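Local coordinates for protein Vng1086c (Halobacterium sp., PDB 2GF4) that is of unknown function but binds calcium, belongs to an uncharacterised archaeal protein family and is mostly helical, at residues M1-D4 / E5-L9; V14-K17 / D18-L21. One frame throughout, in Å; residues are numbered along the deposited sequence.

Interaction 1. Residues M1-D4 / E5-L9; sequences MHKD and ELLEL
Glu-5 starts out beside its own backbone N, with CG anti to the carbonyl carbon (chi1 -65°). From there it extends back along the chain toward His-2. In Met-1, a selenomethionine, CG is anti to the backbone N, and a bend at chi3 (57°) brings the CE methyl onto the CD1 branch of Leu-6, 3.7 Å away. The two side chains cross at about a right angle. Glu-5 OE1 accepts the backbone N-H of His-2, with N to OE1 at 2.7 Å and an N-H...O angle of 159°. The donor comes in on the anti side of the carboxylate, somewhat out of its plane. The same oxygen touches CB of His-2 at 3.5 Å. His-2 is the N-cap of helix 3-21, and Glu-5 sits three residues further on. The bond is therefore the half of a capping box in which the third helical residue reaches back to the N-cap N-H. The regular helical bonds begin here too, with Leu-6 N to His-2 O at 3.1 Å and Leu-7 N to Lys-3 O at 2.9 Å. CG of Leu-7 rests 3.4 Å from that same Lys-3 O. OE1 of Glu-5 also accepts the backbone N-H of Asp-24 of the second subunit, so two N-H groups grip it. With an alanine at Glu-5, the N-H groups of His-2 and of Asp-24 of the second subunit would probably be left without this acceptor. NZ of Lys-3 hydrogen-bonds to the carbonyls of Val-44 and Lys-46. Leu-6 and Leu-7 lie against His-51 of helix 48-71.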
loop_
_atom_site.group_PDB
_atom_site.type_symbol
_atom_site.label_atom_id
_atom_site.label_comp_id
_atom_site.label_asym_id
_atom_site.label_seq_id
_atom_site.Cartn_x
_atom_site.Cartn_y
_atom_site.Cartn_z
HETATM N N MSE A 1 -18.662 -11.035 2.786
HETATM C CA MSE A 1 -18.712 -10.226 4.036
HETATM C C MSE A 1 -20.024 -9.448 4.114
HETATM O O MSE A 1 -20.329 -8.640 3.242
HETATM C CB MSE A 1 -17.513 -9.270 4.079
HETATM C CG MSE A 1 -17.506 -8.307 5.254
HETATM SE SE MSE A 1 -15.773 -7.472 5.500
HETATM C CE MSE A 1 -15.572 -6.697 3.743
ATOM N N HIS A 2 -20.802 -9.704 5.159
ATOM C CA HIS A 2 -22.088 -9.029 5.338
ATOM C C HIS A 2 -21.931 -7.550 5.671
ATOM O O HIS A 2 -20.845 -7.109 6.045
ATOM C CB HIS A 2 -22.880 -9.726 6.439
ATOM C CG HIS A 2 -23.271 -11.126 6.092
ATOM N ND1 HIS A 2 -23.970 -11.436 4.944
ATOM C CD2 HIS A 2 -23.029 -12.303 6.717
ATOM C CE1 HIS A 2 -24.136 -12.746 4.875
ATOM N NE2 HIS A 2 -23.576 -13.295 5.938
ATOM N N LYS A 3 -23.009 -6.779 5.534
ATOM C CA LYS A 3 -22.916 -5.359 5.842
ATOM C C LYS A 3 -22.707 -5.138 7.338
ATOM O O LYS A 3 -21.875 -4.318 7.727
ATOM C CB LYS A 3 -24.145 -4.585 5.356
ATOM C CG LYS A 3 -23.966 -3.078 5.549
ATOM C CD LYS A 3 -24.978 -2.223 4.800
ATOM C CE LYS A 3 -24.663 -0.744 5.015
ATOM N NZ LYS A 3 -25.579 0.168 4.278
ATOM N N ASP A 4 -23.451 -5.850 8.184
ATOM C CA ASP A 4 -23.236 -5.694 9.639
ATOM C C ASP A 4 -21.786 -6.072 10.038
ATOM O O ASP A 4 -21.267 -5.524 11.013
ATOM C CB ASP A 4 -24.201 -6.584 10.403
ATOM C CG ASP A 4 -25.620 -6.032 10.406
ATOM O OD1 ASP A 4 -25.858 -4.965 9.798
ATOM O OD2 ASP A 4 -26.502 -6.655 11.011
ATOM N N GLU A 5 -21.153 -7.029 9.356
ATOM C CA GLU A 5 -19.768 -7.383 9.705
ATOM C C GLU A 5 -18.868 -6.222 9.267
ATOM O O GLU A 5 -17.954 -5.852 9.994
ATOM C CB GLU A 5 -19.332 -8.661 8.985
ATOM C CG GLU A 5 -20.119 -9.893 9.434
ATOM C CD GLU A 5 -19.878 -11.115 8.565
ATOM O OE1 GLU A 5 -19.759 -11.017 7.319
ATOM O OE2 GLU A 5 -19.840 -12.229 9.120
ATOM N N LEU A 6 -19.105 -5.643 8.098
ATOM C CA LEU A 6 -18.266 -4.541 7.641
ATOM C C LEU A 6 -18.409 -3.307 8.534
ATOM O O LEU A 6 -17.416 -2.608 8.765
ATOM C CB LEU A 6 -18.647 -4.235 6.207
ATOM C CG LEU A 6 -17.900 -3.161 5.413
ATOM C CD1 LEU A 6 -16.436 -3.468 5.261
ATOM C CD2 LEU A 6 -18.543 -3.100 4.077
ATOM N N LEU A 7 -19.622 -3.016 9.013
ATOM C CA LEU A 7 -19.816 -1.860 9.898
ATOM C C LEU A 7 -19.017 -2.097 11.179
ATOM O O LEU A 7 -18.345 -1.178 11.657
ATOM C CB LEU A 7 -21.310 -1.669 10.231
ATOM C CG LEU A 7 -22.141 -1.212 8.992
ATOM C CD1 LEU A 7 -23.594 -1.201 9.359
ATOM C CD2 LEU A 7 -21.744 0.169 8.485
ATOM N N GLU A 8 -19.072 -3.326 11.710
ATOM C CA GLU A 8 -18.349 -3.672 12.930
ATOM C C GLU A 8 -16.847 -3.570 12.696
ATOM O O GLU A 8 -16.119 -3.155 13.600
ATOM C CB GLU A 8 -18.760 -5.077 13.387
ATOM C CG GLU A 8 -20.173 -5.072 14.002
ATOM C CD GLU A 8 -20.714 -6.458 14.326
ATOM O OE1 GLU A 8 -20.421 -6.988 15.417
ATOM O OE2 GLU A 8 -21.445 -7.028 13.488
ATOM N N LEU A 9 -16.380 -3.923 11.501
ATOM C CA LEU A 9 -14.951 -3.836 11.199
ATOM C C LEU A 9 -14.575 -2.358 11.173
ATOM O O LEU A 9 -13.560 -1.977 11.762
ATOM C CB LEU A 9 -14.684 -4.491 9.846
ATOM C CG LEU A 9 -13.221 -4.547 9.395
ATOM C CD1 LEU A 9 -12.433 -5.346 10.362
ATOM C CD2 LEU A 9 -13.128 -5.170 8.054
#

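Interaction 2. Residues V14-K17 / D18-L21; sequences VNIK and DQFL
The carboxylate of Asp-18 lies with one face over the carbonyl oxygen of Val-14, its CG 3.5 Å from that O. The CG1 methyl of Val-14 is on the same side of the group, 3.9 Å from OD2. NZ of Lys-17 also approaches from this side and forms a long salt bridge to OD1, at 3.7 Å. The lysine chain bends at chi3 (86°) and again at chi4, which curls its NZ back toward the aspartate. NZ has a second, weak ion pair with Glu-35. The amide of Gln-19 runs alongside Ile-16, its OE1 3.9 Å from the CD1 methyl. Its NE2 makes a weak hydrogen bond to the carbonyl of Glu-8 of the second subunit. All this belongs to the last turns of helix 3-21, where each N-H bonds to the carbonyl four residues back. The bond from Phe-20 N to Ile-16 O is short, at 2.8 Å, and nearly straight. The ring of Phe-20 leads away from these turns to Val-26, Ala-30 and, on helix 48-71, Ala-65 and Met-66. CD1 of Leu-21 meets CG of Lys-17 at 3.9 Å, the two chains crossing at a slant.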
loop_
_atom_site.group_PDB
_atom_site.type_symbol
_atom_site.label_atom_id
_atom_site.label_comp_id
_atom_site.label_asym_id
_atom_site.label_seq_id
_atom_site.Cartn_x
_atom_site.Cartn_y
_atom_site.Cartn_z
ATOM N N VAL A 14 -11.808 2.248 13.752
ATOM C CA VAL A 14 -11.822 3.616 14.246
ATOM C C VAL A 14 -11.310 3.553 15.689
ATOM O O VAL A 14 -10.627 4.495 16.133
ATOM C CB VAL A 14 -13.201 4.196 14.108
ATOM C CG1 VAL A 14 -13.315 5.412 14.935
ATOM C CG2 VAL A 14 -13.388 4.569 12.657
ATOM N N ASN A 15 -11.614 2.473 16.422
ATOM C CA ASN A 15 -11.033 2.339 17.765
ATOM C C ASN A 15 -9.499 2.278 17.598
ATOM O O ASN A 15 -8.803 2.878 18.410
ATOM C CB ASN A 15 -11.527 1.080 18.451
ATOM C CG ASN A 15 -12.961 1.215 18.922
ATOM O OD1 ASN A 15 -13.579 0.255 19.340
ATOM N ND2 ASN A 15 -13.496 2.442 18.847
ATOM N N ILE A 16 -8.953 1.586 16.583
ATOM C CA ILE A 16 -7.492 1.533 16.396
ATOM C C ILE A 16 -6.973 2.972 16.168
ATOM O O ILE A 16 -6.019 3.401 16.830
ATOM C CB ILE A 16 -7.153 0.641 15.176
ATOM C CG1 ILE A 16 -7.515 -0.820 15.458
ATOM C CG2 ILE A 16 -5.713 0.739 14.873
ATOM C CD1 ILE A 16 -6.629 -1.473 16.355
ATOM N N LYS A 17 -7.589 3.708 15.239
ATOM C CA LYS A 17 -7.203 5.082 14.953
ATOM C C LYS A 17 -7.155 5.939 16.200
ATOM O O LYS A 17 -6.189 6.675 16.386
ATOM C CB LYS A 17 -8.204 5.706 14.017
ATOM C CG LYS A 17 -7.916 7.154 13.888
ATOM C CD LYS A 17 -8.348 7.645 12.588
ATOM C CE LYS A 17 -9.761 7.999 12.669
ATOM N NZ LYS A 17 -9.997 9.034 13.676
ATOM N N ASP A 18 -8.192 5.868 17.039
ATOM C CA ASP A 18 -8.194 6.688 18.239
ATOM C C ASP A 18 -7.089 6.260 19.169
ATOM O O ASP A 18 -6.435 7.121 19.758
ATOM C CB ASP A 18 -9.575 6.654 18.858
ATOM C CG ASP A 18 -10.576 7.439 18.012
ATOM O OD1 ASP A 18 -10.170 8.366 17.276
ATOM O OD2 ASP A 18 -11.777 7.165 18.063
ATOM N N GLN A 19 -6.870 4.948 19.289
ATOM C CA GLN A 19 -5.793 4.371 20.094
ATOM C C GLN A 19 -4.461 4.988 19.613
ATOM O O GLN A 19 -3.717 5.535 20.426
ATOM C CB GLN A 19 -5.760 2.869 19.847
ATOM C CG GLN A 19 -4.831 2.176 20.781
ATOM C CD GLN A 19 -4.718 0.692 20.541
ATOM O OE1 GLN A 19 -5.295 0.135 19.604
ATOM N NE2 GLN A 19 -3.955 0.053 21.396
ATOM N N PHE A 20 -4.165 4.891 18.303
ATOM C CA PHE A 20 -2.932 5.427 17.719
ATOM C C PHE A 20 -2.760 6.928 18.000
ATOM O O PHE A 20 -1.676 7.333 18.422
ATOM C CB PHE A 20 -2.945 5.184 16.201
ATOM C CG PHE A 20 -1.787 5.794 15.458
ATOM C CD1 PHE A 20 -0.608 5.093 15.243
ATOM C CD2 PHE A 20 -1.893 7.074 14.936
ATOM C CE1 PHE A 20 0.421 5.666 14.506
ATOM C CE2 PHE A 20 -0.863 7.633 14.204
ATOM C CZ PHE A 20 0.287 6.934 13.993
ATOM N N LEU A 21 -3.813 7.728 17.796
ATOM C CA LEU A 21 -3.703 9.164 18.010
ATOM C C LEU A 21 -3.442 9.478 19.454
ATOM O O LEU A 21 -2.990 10.574 19.777
ATOM C CB LEU A 21 -4.952 9.863 17.493
ATOM C CG LEU A 21 -5.079 9.793 15.961
ATOM C CD1 LEU A 21 -6.443 10.268 15.675
ATOM C CD2 LEU A 21 -4.057 10.638 15.209
#

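How the interactions relate
Both interactions lie on helix 3-21. Interaction 1 is at its start and interaction 2 follows in its last turns. Their centres are about 19 Å apart, and their nearest atoms are about 5 Å apart without touching. Each sends side chains onto helix 48-71, so the two helices pack together along both ends of the first. The calcium site of Asp-38 and Glu-40 is near this helix: the side chain of Val-14 is about 6 Å from that of Glu-40, and that of Leu-7 about 9 Å. Both interactions also meet the second subunit. The weak bond between the copies joins the first part of one helix to the last part of the other, consistent with an antiparallel pairing.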